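Long-range contact in lovastatin nonaketide synthase, polyketide synthase component (Aspergillus terreus, PDB 7CPX), which builds the nonaketide chain of dihydromonacolin L, the lovastatin precursor, from malonyl-CoA as an iterative multidomain polyketide synthase: residues T1962-C1974 with L2025-A2037. The protein carries 2 engineered substitutions. Numbering follows the deposited sequence.
Sequences TDSILVLNPPSIC and LPRGVQALVDLSA
L1966 bonds through its backbone to the neighbouring strand on both sides of L2032. Its N donates to A2031 O (2.9 Å), and its O accepts from V2033 N. L1968 N donates to V2033 O, and L2035 N reaches L1968 O at 3.2 Å. Strands 1964-1968 and 2031-2034 thus run parallel, 16° apart. L1966 and L2032 lie side by side on one face of the sheet. L1966 CD2 also meets L2025 CD2 at 4.0 Å, the two side chains crossing at about a right angle. V2029 packs both methyls against L1966 CB. On the other face, V1967 lies alongside V2033. L2035 CD1 touches both V1967 CG1 and C1974 SG, 3.7 Å from each. These are the central and adjoining strands of a five-stranded parallel sheet with order 3-2-1-4-5, a Rossmann-like alpha/beta arrangement. Helix 2041-2051 lies against the L1968 and L2032 face, touching both, and helix 1935-1953 touches A2031 and V2033 on the other. At the N-terminal end, Q2030 N donates to S1964 O (2.7 Å), and the bent Q2030 side chain lets OE1 accept from S1964 N (3.1 Å). At the far end, N1969 ND2 donates to S2036 OG at 3.0 Å, nearly within its own amide plane. S2036 OG also bonds to D2038 O. D2034 OD1 accepts from S2036 N in an Asx turn, while OD2 bonds to T2045 OG1.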
ATOM      1  N   THR A1962     -23.307 -41.756  21.318  1.00124.95           N
ATOM      2  CA  THR A1962     -24.121 -40.561  21.479  1.00124.95           C
ATOM      3  C   THR A1962     -25.584 -40.960  21.593  1.00124.95           C
ATOM      4  O   THR A1962     -26.003 -42.012  21.103  1.00124.95           O
ATOM      5  CB  THR A1962     -23.936 -39.583  20.310  1.00124.95           C
ATOM      6  OG1 THR A1962     -24.247 -40.245  19.077  1.00124.95           O
ATOM      7  CG2 THR A1962     -22.508 -39.064  20.262  1.00124.95           C
ATOM      8  N   ASP A1963     -26.357 -40.098  22.252  1.00126.47           N
ATOM      9  CA  ASP A1963     -27.801 -40.259  22.342  1.00126.47           C
ATOM     10  C   ASP A1963     -28.556 -39.398  21.339  1.00126.47           C
ATOM     11  O   ASP A1963     -29.713 -39.705  21.032  1.00126.47           O
ATOM     12  CB  ASP A1963     -28.286 -39.920  23.756  1.00126.47           C
ATOM     13  CG  ASP A1963     -27.623 -40.773  24.819  1.00126.47           C
ATOM     14  OD1 ASP A1963     -27.243 -41.922  24.509  1.00126.47           O
ATOM     15  OD2 ASP A1963     -27.482 -40.296  25.964  1.00126.47           O
ATOM     16  N   SER A1964     -27.935 -38.337  20.825  1.00121.41           N
ATOM     17  CA  SER A1964     -28.552 -37.499  19.809  1.00121.41           C
ATOM     18  C   SER A1964     -27.458 -36.811  19.005  1.00121.41           C
ATOM     19  O   SER A1964     -26.443 -36.384  19.561  1.00121.41           O
ATOM     20  CB  SER A1964     -29.485 -36.457  20.432  1.00121.41           C
ATOM     21  OG  SER A1964     -30.060 -35.630  19.436  1.00121.41           O
ATOM     22  N   ILE A1965     -27.677 -36.710  17.692  1.00119.79           N
ATOM     23  CA  ILE A1965     -26.733 -36.071  16.783  1.00119.79           C
ATOM     24  C   ILE A1965     -27.496 -35.160  15.833  1.00119.79           C
ATOM     25  O   ILE A1965     -28.712 -35.274  15.665  1.00119.79           O
ATOM     26  CB  ILE A1965     -25.902 -37.095  15.977  1.00119.79           C
ATOM     27  CG1 ILE A1965     -26.783 -37.840  14.969  1.00119.79           C
ATOM     28  CG2 ILE A1965     -25.228 -38.078  16.917  1.00119.79           C
ATOM     29  CD1 ILE A1965     -26.024 -38.818  14.108  1.00119.79           C
ATOM     30  N   LEU A1966     -26.755 -34.253  15.200  1.00115.70           N
ATOM     31  CA  LEU A1966     -27.297 -33.333  14.211  1.00115.70           C
ATOM     32  C   LEU A1966     -26.517 -33.484  12.915  1.00115.70           C
ATOM     33  O   LEU A1966     -25.284 -33.520  12.933  1.00115.70           O
ATOM     34  CB  LEU A1966     -27.220 -31.887  14.707  1.00115.70           C
ATOM     35  CG  LEU A1966     -27.652 -30.803  13.715  1.00115.70           C
ATOM     36  CD1 LEU A1966     -29.114 -30.961  13.342  1.00115.70           C
ATOM     37  CD2 LEU A1966     -27.396 -29.422  14.290  1.00115.70           C
ATOM     38  N   VAL A1967     -27.236 -33.573  11.800  1.00117.22           N
ATOM     39  CA  VAL A1967     -26.643 -33.679  10.472  1.00117.22           C
ATOM     40  C   VAL A1967     -27.055 -32.443   9.689  1.00117.22           C
ATOM     41  O   VAL A1967     -28.252 -32.154   9.560  1.00117.22           O
ATOM     42  CB  VAL A1967     -27.084 -34.960   9.748  1.00117.22           C
ATOM     43  CG1 VAL A1967     -26.339 -35.103   8.434  1.00117.22           C
ATOM     44  CG2 VAL A1967     -26.854 -36.172  10.631  1.00117.22           C
ATOM     45  N   LEU A1968     -26.070 -31.732   9.151  1.00113.05           N
ATOM     46  CA  LEU A1968     -26.281 -30.430   8.535  1.00113.05           C
ATOM     47  C   LEU A1968     -26.276 -30.554   7.016  1.00113.05           C
ATOM     48  O   LEU A1968     -25.359 -31.143   6.436  1.00113.05           O
ATOM     49  CB  LEU A1968     -25.204 -29.442   8.984  1.00113.05           C
ATOM     50  CG  LEU A1968     -25.221 -28.069   8.306  1.00113.05           C
ATOM     51  CD1 LEU A1968     -26.578 -27.405   8.458  1.00113.05           C
ATOM     52  CD2 LEU A1968     -24.127 -27.184   8.876  1.00113.05           C
ATOM     53  N   ASN A1969     -27.306 -29.993   6.389  1.00114.11           N
ATOM     54  CA  ASN A1969     -27.439 -29.952   4.938  1.00114.11           C
ATOM     55  C   ASN A1969     -27.123 -31.297   4.275  1.00114.11           C
ATOM     56  O   ASN A1969     -26.267 -31.371   3.392  1.00114.11           O
ATOM     57  CB  ASN A1969     -26.557 -28.857   4.357  1.00114.11           C
ATOM     58  CG  ASN A1969     -26.846 -28.591   2.894  1.00114.11           C
ATOM     59  OD1 ASN A1969     -27.906 -28.951   2.384  1.00114.11           O
ATOM     60  ND2 ASN A1969     -25.903 -27.956   2.211  1.00114.11           N
ATOM     61  N   PRO A1970     -27.792 -32.372   4.680  1.00117.76           N
ATOM     62  CA  PRO A1970     -27.643 -33.637   3.971  1.00117.76           C
ATOM     63  C   PRO A1970     -28.557 -33.684   2.762  1.00117.76           C
ATOM     64  O   PRO A1970     -29.550 -32.943   2.698  1.00117.76           O
ATOM     65  CB  PRO A1970     -28.056 -34.673   5.023  1.00117.76           C
ATOM     66  CG  PRO A1970     -29.092 -33.965   5.815  1.00117.76           C
ATOM     67  CD  PRO A1970     -28.670 -32.513   5.856  1.00117.76           C
ATOM     68  N   PRO A1971     -28.260 -34.532   1.780  1.00119.84           N
ATOM     69  CA  PRO A1971     -29.208 -34.727   0.678  1.00119.84           C
ATOM     70  C   PRO A1971     -30.561 -35.191   1.198  1.00119.84           C
ATOM     71  O   PRO A1971     -30.654 -35.925   2.183  1.00119.84           O
ATOM     72  CB  PRO A1971     -28.535 -35.803  -0.181  1.00119.84           C
ATOM     73  CG  PRO A1971     -27.084 -35.641   0.088  1.00119.84           C
ATOM     74  CD  PRO A1971     -26.955 -35.157   1.506  1.00119.84           C
ATOM     75  N   SER A1972     -31.621 -34.735   0.525  1.00124.80           N
ATOM     76  CA  SER A1972     -32.975 -35.086   0.945  1.00124.80           C
ATOM     77  C   SER A1972     -33.116 -36.595   1.107  1.00124.80           C
ATOM     78  O   SER A1972     -33.625 -37.084   2.125  1.00124.80           O
ATOM     79  CB  SER A1972     -33.985 -34.557  -0.073  1.00124.80           C
ATOM     80  OG  SER A1972     -33.743 -35.103  -1.358  1.00124.80           O
ATOM     81  N   ILE A1973     -32.655 -37.350   0.109  1.00126.37           N
ATOM     82  CA  ILE A1973     -32.578 -38.798   0.259  1.00126.37           C
ATOM     83  C   ILE A1973     -31.730 -39.139   1.473  1.00126.37           C
ATOM     84  O   ILE A1973     -32.082 -40.012   2.277  1.00126.37           O
ATOM     85  CB  ILE A1973     -32.011 -39.446  -1.018  1.00126.37           C
ATOM     86  CG1 ILE A1973     -32.796 -39.004  -2.256  1.00126.37           C
ATOM     87  CG2 ILE A1973     -32.049 -40.962  -0.902  1.00126.37           C
ATOM     88  CD1 ILE A1973     -32.181 -39.475  -3.553  1.00126.37           C
ATOM     89  N   CYS A1974     -30.597 -38.450   1.624  1.00124.41           N
ATOM     90  CA  CYS A1974     -29.734 -38.693   2.770  1.00124.41           C
ATOM     91  C   CYS A1974     -30.441 -38.348   4.070  1.00124.41           C
ATOM     92  O   CYS A1974     -30.276 -39.047   5.071  1.00124.41           O
ATOM     93  CB  CYS A1974     -28.437 -37.898   2.636  1.00124.41           C
ATOM     94  SG  CYS A1974     -27.176 -38.335   3.853  1.00124.41           S
ATOM     95  N   LEU A2025     -31.280 -24.720  17.519  1.00107.30           N
ATOM     96  CA  LEU A2025     -30.615 -26.013  17.551  1.00107.30           C
ATOM     97  C   LEU A2025     -30.958 -26.748  18.846  1.00107.30           C
ATOM     98  O   LEU A2025     -30.921 -26.150  19.927  1.00107.30           O
ATOM     99  CB  LEU A2025     -29.098 -25.854  17.438  1.00107.30           C
ATOM    100  CG  LEU A2025     -28.543 -25.253  16.146  1.00107.30           C
ATOM    101  CD1 LEU A2025     -27.035 -25.398  16.118  1.00107.30           C
ATOM    102  CD2 LEU A2025     -29.160 -25.905  14.923  1.00107.30           C
ATOM    103  N   PRO A2026     -31.294 -28.037  18.779  1.00114.46           N
ATOM    104  CA  PRO A2026     -31.539 -28.789  20.014  1.00114.46           C
ATOM    105  C   PRO A2026     -30.277 -28.890  20.855  1.00114.46           C
ATOM    106  O   PRO A2026     -29.166 -28.990  20.331  1.00114.46           O
ATOM    107  CB  PRO A2026     -31.996 -30.164  19.512  1.00114.46           C
ATOM    108  CG  PRO A2026     -31.417 -30.277  18.147  1.00114.46           C
ATOM    109  CD  PRO A2026     -31.419 -28.890  17.584  1.00114.46           C
ATOM    110  N   ARG A2027     -30.460 -28.864  22.175  1.00116.68           N
ATOM    111  CA  ARG A2027     -29.333 -28.908  23.095  1.00116.68           C
ATOM    112  C   ARG A2027     -28.898 -30.326  23.437  1.00116.68           C
ATOM    113  O   ARG A2027     -27.854 -30.496  24.075  1.00116.68           O
ATOM    114  CB  ARG A2027     -29.679 -28.154  24.381  1.00116.68           C
ATOM    115  CG  ARG A2027     -30.132 -26.717  24.158  1.00116.68           C
ATOM    116  CD  ARG A2027     -29.093 -25.910  23.391  1.00116.68           C
ATOM    117  NE  ARG A2027     -29.463 -24.505  23.276  1.00116.68           N
ATOM    118  CZ  ARG A2027     -29.193 -23.578  24.185  1.00116.68           C
ATOM    119  NH1 ARG A2027     -28.556 -23.872  25.308  1.00116.68           N
ATOM    120  NH2 ARG A2027     -29.572 -22.322  23.963  1.00116.68           N
ATOM    121  N   GLY A2028     -29.662 -31.339  23.034  1.00120.27           N
ATOM    122  CA  GLY A2028     -29.279 -32.714  23.291  1.00120.27           C
ATOM    123  C   GLY A2028     -28.272 -33.286  22.321  1.00120.27           C
ATOM    124  O   GLY A2028     -27.800 -34.408  22.528  1.00120.27           O
ATOM    125  N   VAL A2029     -27.926 -32.541  21.272  1.00118.70           N
ATOM    126  CA  VAL A2029     -27.001 -33.042  20.265  1.00118.70           C
ATOM    127  C   VAL A2029     -25.619 -33.209  20.877  1.00118.70           C
ATOM    128  O   VAL A2029     -25.121 -32.323  21.585  1.00118.70           O
ATOM    129  CB  VAL A2029     -26.960 -32.097  19.056  1.00118.70           C
ATOM    130  CG1 VAL A2029     -25.794 -32.451  18.148  1.00118.70           C
ATOM    131  CG2 VAL A2029     -28.269 -32.166  18.293  1.00118.70           C
ATOM    132  N   GLN A2030     -24.992 -34.353  20.605  1.00122.06           N
ATOM    133  CA  GLN A2030     -23.638 -34.633  21.056  1.00122.06           C
ATOM    134  C   GLN A2030     -22.635 -34.711  19.918  1.00122.06           C
ATOM    135  O   GLN A2030     -21.427 -34.661  20.175  1.00122.06           O
ATOM    136  CB  GLN A2030     -23.607 -35.951  21.845  1.00122.06           C
ATOM    137  CG  GLN A2030     -24.367 -35.902  23.160  1.00122.06           C
ATOM    138  CD  GLN A2030     -24.993 -37.234  23.518  1.00122.06           C
ATOM    139  OE1 GLN A2030     -25.525 -37.932  22.655  1.00122.06           O
ATOM    140  NE2 GLN A2030     -24.933 -37.595  24.794  1.00122.06           N
ATOM    141  N   ALA A2031     -23.095 -34.834  18.674  1.00119.16           N
ATOM    142  CA  ALA A2031     -22.211 -34.901  17.522  1.00119.16           C
ATOM    143  C   ALA A2031     -22.811 -34.104  16.374  1.00119.16           C
ATOM    144  O   ALA A2031     -24.034 -33.993  16.242  1.00119.16           O
ATOM    145  CB  ALA A2031     -21.968 -36.349  17.081  1.00119.16           C
ATOM    146  N   LEU A2032     -21.929 -33.546  15.549  1.00114.35           N
ATOM    147  CA  LEU A2032     -22.310 -32.790  14.365  1.00114.35           C
ATOM    148  C   LEU A2032     -21.700 -33.448  13.137  1.00114.35           C
ATOM    149  O   LEU A2032     -20.504 -33.760  13.123  1.00114.35           O
ATOM    150  CB  LEU A2032     -21.851 -31.335  14.467  1.00114.35           C
ATOM    151  CG  LEU A2032     -22.126 -30.464  13.239  1.00114.35           C
ATOM    152  CD1 LEU A2032     -23.614 -30.392  12.949  1.00114.35           C
ATOM    153  CD2 LEU A2032     -21.555 -29.071  13.429  1.00114.35           C
ATOM    154  N   VAL A2033     -22.520 -33.651  12.113  1.00117.62           N
ATOM    155  CA  VAL A2033     -22.101 -34.278  10.866  1.00117.62           C
ATOM    156  C   VAL A2033     -22.429 -33.292   9.754  1.00117.62           C
ATOM    157  O   VAL A2033     -23.581 -33.192   9.318  1.00117.62           O
ATOM    158  CB  VAL A2033     -22.791 -35.627  10.639  1.00117.62           C
ATOM    159  CG1 VAL A2033     -22.339 -36.239   9.329  1.00117.62           C
ATOM    160  CG2 VAL A2033     -22.505 -36.565  11.798  1.00117.62           C
ATOM    161  N   ASP A2034     -21.423 -32.553   9.295  1.00116.83           N
ATOM    162  CA  ASP A2034     -21.613 -31.555   8.246  1.00116.83           C
ATOM    163  C   ASP A2034     -21.423 -32.238   6.899  1.00116.83           C
ATOM    164  O   ASP A2034     -20.295 -32.496   6.472  1.00116.83           O
ATOM    165  CB  ASP A2034     -20.643 -30.393   8.423  1.00116.83           C
ATOM    166  CG  ASP A2034     -20.806 -29.329   7.354  1.00116.83           C
ATOM    167  OD1 ASP A2034     -21.756 -29.428   6.550  1.00116.83           O
ATOM    168  OD2 ASP A2034     -19.981 -28.392   7.317  1.00116.83           O
ATOM    169  N   LEU A2035     -22.532 -32.532   6.227  1.00117.81           N
ATOM    170  CA  LEU A2035     -22.514 -33.100   4.887  1.00117.81           C
ATOM    171  C   LEU A2035     -22.722 -32.043   3.814  1.00117.81           C
ATOM    172  O   LEU A2035     -22.940 -32.391   2.649  1.00117.81           O
ATOM    173  CB  LEU A2035     -23.581 -34.189   4.761  1.00117.81           C
ATOM    174  CG  LEU A2035     -23.520 -35.301   5.809  1.00117.81           C
ATOM    175  CD1 LEU A2035     -24.505 -36.405   5.472  1.00117.81           C
ATOM    176  CD2 LEU A2035     -22.113 -35.860   5.929  1.00117.81           C
ATOM    177  N   SER A2036     -22.662 -30.765   4.180  1.00115.48           N
ATOM    178  CA  SER A2036     -22.839 -29.689   3.216  1.00115.48           C
ATOM    179  C   SER A2036     -21.719 -29.725   2.187  1.00115.48           C
ATOM    180  O   SER A2036     -20.573 -29.381   2.495  1.00115.48           O
ATOM    181  CB  SER A2036     -22.869 -28.334   3.922  1.00115.48           C
ATOM    182  OG  SER A2036     -23.120 -27.286   3.002  1.00115.48           O
ATOM    183  N   ALA A2037     -22.041 -30.141   0.962  1.00115.16           N
ATOM    184  CA  ALA A2037     -21.034 -30.162  -0.091  1.00115.16           C
ATOM    185  C   ALA A2037     -20.496 -28.764  -0.355  1.00115.16           C
ATOM    186  O   ALA A2037     -19.284 -28.575  -0.519  1.00115.16           O
ATOM    187  CB  ALA A2037     -21.623 -30.761  -1.365  1.00115.16           C
TER